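PDB 7D0I: autophagy-related protein 9 from Schizosaccharomyces pombe, which scrambles phospholipids between the two leaflets of autophagy vesicle membranes as a homotrimer, supplying membrane for the growing autophagosome. Local coordinates for residues Leu199-Ile210 / Leu268-Leu279. The protein carries 1 engineered substitution. Numbering follows the deposited sequence.
With LMN (Lauryl Maltose Neopentyl Glycol), chain H.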
loop_
_atom_site.group_PDB
_atom_site.type_symbol
_atom_site.label_atom_id
_atom_site.label_comp_id
_atom_site.label_asym_id
_atom_site.label_seq_id
_atom_site.Cartn_x
_atom_site.Cartn_y
_atom_site.Cartn_z
ATOM N N LEU A 199 8.096 40.134 20.358
ATOM C CA LEU A 199 8.416 41.072 21.426
ATOM C C LEU A 199 7.168 41.486 22.187
ATOM O O LEU A 199 7.202 41.632 23.411
ATOM C CB LEU A 199 9.123 42.294 20.845
ATOM C CG LEU A 199 9.828 43.249 21.802
ATOM C CD1 LEU A 199 11.032 43.837 21.115
ATOM C CD2 LEU A 199 8.903 44.353 22.244
ATOM N N SER A 200 6.055 41.673 21.480
ATOM C CA SER A 200 4.822 42.082 22.138
ATOM C C SER A 200 4.402 41.065 23.191
ATOM O O SER A 200 4.194 41.412 24.360
ATOM C CB SER A 200 3.718 42.263 21.099
ATOM O OG SER A 200 4.203 42.966 19.972
ATOM N N CYS A 201 4.287 39.798 22.793
ATOM C CA CYS A 201 3.831 38.774 23.722
ATOM C C CYS A 201 4.839 38.552 24.836
ATOM O O CYS A 201 4.453 38.332 25.988
ATOM C CB CYS A 201 3.561 37.473 22.974
ATOM S SG CYS A 201 2.848 36.179 23.993
ATOM N N ILE A 202 6.134 38.614 24.520
ATOM C CA ILE A 202 7.151 38.406 25.548
ATOM C C ILE A 202 7.064 39.497 26.605
ATOM O O ILE A 202 7.089 39.221 27.812
ATOM C CB ILE A 202 8.550 38.346 24.918
ATOM C CG1 ILE A 202 8.681 37.112 24.041
ATOM C CG2 ILE A 202 9.591 38.301 25.992
ATOM C CD1 ILE A 202 9.961 37.065 23.280
ATOM N N ILE A 203 6.961 40.752 26.167
ATOM C CA ILE A 203 6.881 41.865 27.106
ATOM C C ILE A 203 5.607 41.777 27.929
ATOM O O ILE A 203 5.621 42.025 29.139
ATOM C CB ILE A 203 6.977 43.206 26.359
ATOM C CG1 ILE A 203 8.363 43.372 25.748
ATOM C CG2 ILE A 203 6.691 44.346 27.295
ATOM C CD1 ILE A 203 9.474 43.333 26.756
ATOM N N VAL A 204 4.489 41.419 27.297
ATOM C CA VAL A 204 3.234 41.317 28.032
ATOM C C VAL A 204 3.319 40.233 29.096
ATOM O O VAL A 204 2.877 40.423 30.235
ATOM C CB VAL A 204 2.068 41.069 27.062
ATOM C CG1 VAL A 204 0.817 40.719 27.826
ATOM C CG2 VAL A 204 1.832 42.294 26.221
ATOM N N HIS A 205 3.898 39.081 28.749
ATOM C CA HIS A 205 3.995 37.995 29.718
ATOM C C HIS A 205 4.905 38.369 30.876
ATOM O O HIS A 205 4.570 38.112 32.036
ATOM C CB HIS A 205 4.491 36.726 29.040
ATOM C CG HIS A 205 3.415 35.951 28.353
ATOM N ND1 HIS A 205 2.799 36.393 27.202
ATOM C CD2 HIS A 205 2.850 34.757 28.645
ATOM C CE1 HIS A 205 1.897 35.509 26.822
ATOM N NE2 HIS A 205 1.907 34.506 27.680
ATOM N N ARG A 206 6.057 38.973 30.588
ATOM C CA ARG A 206 6.950 39.378 31.667
ATOM C C ARG A 206 6.298 40.427 32.558
ATOM O O ARG A 206 6.438 40.390 33.791
ATOM C CB ARG A 206 8.256 39.904 31.089
ATOM C CG ARG A 206 9.035 38.874 30.307
ATOM C CD ARG A 206 10.353 39.443 29.843
ATOM N NE ARG A 206 11.183 38.426 29.217
ATOM C CZ ARG A 206 12.406 38.648 28.758
ATOM N NH1 ARG A 206 12.940 39.854 28.857
ATOM N NH2 ARG A 206 13.094 37.665 28.201
ATOM N N LEU A 207 5.576 41.372 31.953
ATOM C CA LEU A 207 4.897 42.404 32.722
ATOM C C LEU A 207 3.856 41.800 33.648
ATOM O O LEU A 207 3.810 42.120 34.838
ATOM C CB LEU A 207 4.258 43.413 31.776
ATOM C CG LEU A 207 3.335 44.451 32.404
ATOM C CD1 LEU A 207 4.075 45.253 33.455
ATOM C CD2 LEU A 207 2.785 45.356 31.323
ATOM N N PHE A 208 3.006 40.922 33.125
ATOM C CA PHE A 208 2.009 40.318 33.997
ATOM C C PHE A 208 2.631 39.380 35.015
ATOM O O PHE A 208 2.048 39.173 36.079
ATOM C CB PHE A 208 0.951 39.590 33.179
ATOM C CG PHE A 208 -0.069 40.503 32.585
ATOM C CD1 PHE A 208 -1.067 41.042 33.365
ATOM C CD2 PHE A 208 -0.029 40.830 31.248
ATOM C CE1 PHE A 208 -2.001 41.882 32.823
ATOM C CE2 PHE A 208 -0.961 41.669 30.703
ATOM C CZ PHE A 208 -1.949 42.195 31.490
ATOM N N GLN A 209 3.820 38.847 34.742
ATOM C CA GLN A 209 4.502 38.020 35.730
ATOM C C GLN A 209 4.958 38.852 36.919
ATOM O O GLN A 209 4.708 38.492 38.080
ATOM C CB GLN A 209 5.683 37.320 35.067
ATOM C CG GLN A 209 6.475 36.398 35.955
ATOM C CD GLN A 209 7.695 35.865 35.241
ATOM O OE1 GLN A 209 8.826 36.181 35.602
ATOM N NE2 GLN A 209 7.471 35.063 34.208
ATOM N N ILE A 210 5.623 39.978 36.654
ATOM C CA ILE A 210 6.024 40.831 37.771
ATOM C C ILE A 210 4.805 41.439 38.446
ATOM O O ILE A 210 4.812 41.663 39.659
ATOM C CB ILE A 210 7.023 41.916 37.336
ATOM C CG1 ILE A 210 6.472 42.732 36.175
ATOM C CG2 ILE A 210 8.350 41.297 36.971
ATOM C CD1 ILE A 210 7.475 43.677 35.576
ATOM N N LEU A 268 14.110 41.500 39.696
ATOM C CA LEU A 268 13.430 40.936 38.534
ATOM C C LEU A 268 13.072 42.023 37.525
ATOM O O LEU A 268 13.314 41.881 36.316
ATOM C CB LEU A 268 12.181 40.187 38.991
ATOM C CG LEU A 268 11.463 39.282 37.996
ATOM C CD1 LEU A 268 12.449 38.324 37.365
ATOM C CD2 LEU A 268 10.346 38.521 38.694
ATOM N N TRP A 269 12.497 43.123 38.014
ATOM C CA TRP A 269 12.133 44.237 37.142
ATOM C C TRP A 269 13.352 44.781 36.407
ATOM O O TRP A 269 13.307 45.026 35.194
ATOM C CB TRP A 269 11.474 45.341 37.971
ATOM C CG TRP A 269 10.475 46.155 37.225
ATOM C CD1 TRP A 269 9.122 46.085 37.338
ATOM C CD2 TRP A 269 10.744 47.169 36.248
ATOM N NE1 TRP A 269 8.525 46.989 36.492
ATOM C CE2 TRP A 269 9.502 47.667 35.811
ATOM C CE3 TRP A 269 11.914 47.703 35.702
ATOM C CZ2 TRP A 269 9.396 48.671 34.856
ATOM C CZ3 TRP A 269 11.807 48.700 34.752
ATOM C CH2 TRP A 269 10.557 49.174 34.339
ATOM N N ILE A 270 14.449 44.984 37.136
ATOM C CA ILE A 270 15.652 45.552 36.538
ATOM C C ILE A 270 16.213 44.613 35.482
ATOM O O ILE A 270 16.667 45.055 34.421
ATOM C CB ILE A 270 16.690 45.873 37.629
ATOM C CG1 ILE A 270 16.269 47.116 38.413
ATOM C CG2 ILE A 270 18.068 46.069 37.023
ATOM C CD1 ILE A 270 17.277 47.554 39.450
ATOM N N TYR A 271 16.170 43.304 35.739
ATOM C CA TYR A 271 16.645 42.365 34.729
ATOM C C TYR A 271 15.797 42.432 33.466
ATOM O O TYR A 271 16.333 42.418 32.351
ATOM C CB TYR A 271 16.654 40.940 35.267
ATOM C CG TYR A 271 16.735 39.942 34.142
ATOM C CD1 TYR A 271 17.906 39.773 33.425
ATOM C CD2 TYR A 271 15.625 39.202 33.766
ATOM C CE1 TYR A 271 17.978 38.876 32.378
ATOM C CE2 TYR A 271 15.688 38.302 32.727
ATOM C CZ TYR A 271 16.863 38.142 32.035
ATOM O OH TYR A 271 16.922 37.244 30.997
ATOM N N TYR A 272 14.471 42.475 33.614
ATOM C CA TYR A 272 13.615 42.547 32.433
ATOM C C TYR A 272 13.902 43.813 31.628
ATOM O O TYR A 272 14.021 43.775 30.390
ATOM C CB TYR A 272 12.146 42.489 32.849
ATOM C CG TYR A 272 11.678 41.118 33.279
ATOM C CD1 TYR A 272 12.372 39.979 32.911
ATOM C CD2 TYR A 272 10.534 40.963 34.044
ATOM C CE1 TYR A 272 11.943 38.727 33.296
ATOM C CE2 TYR A 272 10.101 39.714 34.433
ATOM C CZ TYR A 272 10.808 38.601 34.057
ATOM O OH TYR A 272 10.379 37.354 34.446
ATOM N N LEU A 273 14.010 44.950 32.322
ATOM C CA LEU A 273 14.337 46.198 31.642
ATOM C C LEU A 273 15.696 46.119 30.963
ATOM O O LEU A 273 15.891 46.700 29.890
ATOM C CB LEU A 273 14.307 47.360 32.634
ATOM C CG LEU A 273 14.794 48.712 32.104
ATOM C CD1 LEU A 273 13.900 49.211 30.983
ATOM C CD2 LEU A 273 14.880 49.740 33.222
ATOM N N THR A 274 16.641 45.397 31.565
ATOM C CA THR A 274 17.951 45.234 30.952
ATOM C C THR A 274 17.865 44.389 29.690
ATOM O O THR A 274 18.588 44.634 28.718
ATOM C CB THR A 274 18.916 44.601 31.954
ATOM O OG1 THR A 274 18.986 45.418 33.129
ATOM C CG2 THR A 274 20.306 44.464 31.351
ATOM N N ASP A 275 16.992 43.387 29.686
ATOM C CA ASP A 275 16.949 42.460 28.567
ATOM C C ASP A 275 16.148 42.985 27.383
ATOM O O ASP A 275 16.336 42.489 26.267
ATOM C CB ASP A 275 16.386 41.115 29.019
ATOM C CG ASP A 275 16.512 40.047 27.958
ATOM O OD1 ASP A 275 15.675 40.016 27.035
ATOM O OD2 ASP A 275 17.455 39.237 28.037
ATOM N N ILE A 276 15.272 43.963 27.591
ATOM C CA ILE A 276 14.468 44.507 26.488
ATOM C C ILE A 276 15.268 44.812 25.216
ATOM O O ILE A 276 14.797 44.477 24.115
ATOM C CB ILE A 276 13.689 45.746 26.956
ATOM C CG1 ILE A 276 12.625 45.348 27.978
ATOM C CG2 ILE A 276 13.039 46.448 25.777
ATOM C CD1 ILE A 276 11.759 46.494 28.431
ATOM N N PRO A 277 16.451 45.442 25.278
ATOM C CA PRO A 277 17.159 45.760 24.022
ATOM C C PRO A 277 17.544 44.546 23.193
ATOM O O PRO A 277 17.516 44.611 21.957
ATOM C CB PRO A 277 18.399 46.520 24.510
ATOM C CG PRO A 277 17.977 47.123 25.780
ATOM C CD PRO A 277 17.092 46.106 26.426
ATOM N N ARG A 278 17.935 43.446 23.834
ATOM C CA ARG A 278 18.224 42.227 23.088
ATOM C C ARG A 278 16.980 41.728 22.367
ATOM O O ARG A 278 17.054 41.254 21.227
ATOM C CB ARG A 278 18.768 41.166 24.035
ATOM C CG ARG A 278 19.061 39.842 23.380
ATOM C CD ARG A 278 19.235 38.759 24.424
ATOM N NE ARG A 278 18.054 38.621 25.274
ATOM C CZ ARG A 278 16.955 37.964 24.925
ATOM N NH1 ARG A 278 15.934 37.887 25.761
ATOM N NH2 ARG A 278 16.871 37.389 23.733
ATOM N N LEU A 279 15.822 41.833 23.023
ATOM C CA LEU A 279 14.566 41.515 22.358
ATOM C C LEU A 279 14.355 42.396 21.140
ATOM O O LEU A 279 13.867 41.928 20.110
ATOM C CB LEU A 279 13.399 41.675 23.323
ATOM C CG LEU A 279 13.216 40.579 24.357
ATOM C CD1 LEU A 279 11.974 40.856 25.161
ATOM C CD2 LEU A 279 13.108 39.261 23.648
HETATM C C1 LMN H . 9.577 29.250 36.918
HETATM O O1 LMN H . 10.077 30.318 36.349
HETATM C C2 LMN H . 8.521 28.589 35.999
HETATM O O2 LMN H . 9.203 27.996 34.896
HETATM C C3 LMN H . 7.691 27.528 36.664
HETATM O O3 LMN H . 6.520 27.316 35.801
HETATM C C4 LMN H . 7.220 27.840 38.026
HETATM O O4 LMN H . 6.795 26.573 38.702
HETATM C C5 LMN H . 8.272 28.461 38.872
HETATM O O5 LMN H . 8.856 29.649 38.223
HETATM C C6 LMN H . 7.691 28.891 40.219
HETATM O O6 LMN H . 8.686 29.580 40.945
HETATM C CAA LMN H . 9.826 37.349 45.929
HETATM C CAB LMN H . 19.759 39.022 38.286
HETATM O OAI LMN H . 1.442 27.516 39.125
HETATM O OAJ LMN H . 9.344 31.279 26.409
HETATM O OAL LMN H . 6.343 31.059 34.818
HETATM O OAN LMN H . 9.472 31.846 29.688
HETATM O OAP LMN H . 9.791 33.543 31.792
HETATM O OAQ LMN H . 1.668 24.653 38.766
HETATM O OAR LMN H . 5.233 31.419 25.881
HETATM O OAS LMN H . 3.424 23.835 36.749
HETATM O OAT LMN H . 3.508 30.522 27.886
HETATM O OAU LMN H . 6.264 24.170 37.938
HETATM O OAV LMN H . 4.851 31.269 30.580
HETATM C CAW LMN H . 9.225 36.424 44.847
HETATM C CAX LMN H . 18.779 37.891 37.906
HETATM C CAY LMN H . 9.819 35.000 45.009
HETATM C CAZ LMN H . 17.327 38.374 38.148
HETATM C CBA LMN H . 9.582 34.149 43.730
HETATM C CBB LMN H . 16.335 37.233 37.788
HETATM C CBC LMN H . 9.177 35.051 42.524
HETATM C CBD LMN H . 16.402 36.950 36.260
HETATM C CBE LMN H . 8.340 34.216 41.511
HETATM C CBF LMN H . 14.985 36.531 35.763
HETATM C CBG LMN H . 9.047 32.851 41.255
HETATM C CBH LMN H . 14.899 34.979 35.644
HETATM C CBI LMN H . 10.139 33.053 40.154
HETATM C CBJ LMN H . 13.822 34.458 36.649
HETATM C CBK LMN H . 9.446 33.466 38.808
HETATM C CBL LMN H . 13.188 33.134 36.089
HETATM C CBM LMN H . 2.737 27.556 39.675
HETATM C CBN LMN H . 8.184 30.524 26.678
HETATM C CBP LMN H . 6.421 31.195 33.416
HETATM C CBQ LMN H . 10.548 33.833 37.750
HETATM C CBR LMN H . 12.127 32.114 36.658
HETATM C CBS LMN H . 9.612 31.550 36.924
HETATM C CBT LMN H . 10.330 33.339 35.198
HETATM O OBV LMN H . 10.947 32.574 34.150
HETATM O OBX LMN H . 8.699 31.926 33.791
HETATM O OBY LMN H . 4.778 26.260 39.865
HETATM O OBZ LMN H . 7.458 31.445 28.803
HETATM O OCB LMN H . 7.304 30.119 30.819
HETATM C CCC LMN H . 3.304 26.165 39.732
HETATM C CCD LMN H . 7.157 31.390 27.354
HETATM C CCF LMN H . 7.845 31.022 32.984
HETATM C CCH LMN H . 9.385 31.314 31.058
HETATM C CCJ LMN H . 10.092 31.779 33.378
HETATM C CCL LMN H . 10.230 32.183 31.924
HETATM C CCM LMN H . 10.662 32.715 36.634
HETATM C CCN LMN H . 2.867 25.399 38.474
HETATM C CCO LMN H . 5.763 30.819 27.079
HETATM C CCQ LMN H . 7.972 31.258 31.471
HETATM C CCR LMN H . 5.436 26.369 38.544
HETATM C CCS LMN H . 6.824 30.313 29.520
HETATM C CCT LMN H . 3.904 24.454 37.986
HETATM C CCU LMN H . 4.829 31.063 28.214
HETATM C CCV LMN H . 5.204 25.111 37.695
HETATM C CCW LMN H . 5.295 30.446 29.484
#
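The carboxylate of Asp-275 is shared by two arginines, Arg-206 from the facing helix and Arg-278 from its own. Arg-206 NH1 donates to Asp-275 OD1 at 3.3 Å, fairly straight at 159° and in its own guanidinium plane, yet it meets the oxygen from above the carboxylate. Arg-278, bent at chi3, folds back so that its NE reaches Asp-275 OD2 at 2.9 Å, on the syn side but tilted out of the carboxylate plane. The shared carboxylate probably offsets the closeness of the two guanidinium groups.

Extended from CG to NE, the Arg-206 chain runs across one face of the Tyr-272 ring: CB makes a CH-pi contact 3.9 Å from the centroid, and CD lies 3.7 Å from CD1 of the tyrosine. Leu-279 CD1 sits over one face of the guanidinium, toward its rim, and the Leu-279 side chain is a knob in the hole formed by Leu-199, Ile-202, Ile-203 and Arg-206. A leucine in place of Arg-206 would probably leave Asp-275 without its cross-helix partner and uncover part of the Tyr-272 face. One turn deeper in the membrane-spanning part, Ile-210 places CG2 at the edge of that ring, 3.5 Å from Tyr-272 CE2, and CD1 against Trp-269.

Gln-209, Leu-268 and Tyr-271 line a pocket for lauryl maltose neopentyl glycol, whose alkyl carbon CBD lies over one Tyr-271 face. The arrangement is a transmembrane helix pair whose two segments run antiparallel, their directions 169° apart, joined probably near its cytosolic end by a salt-bridge network.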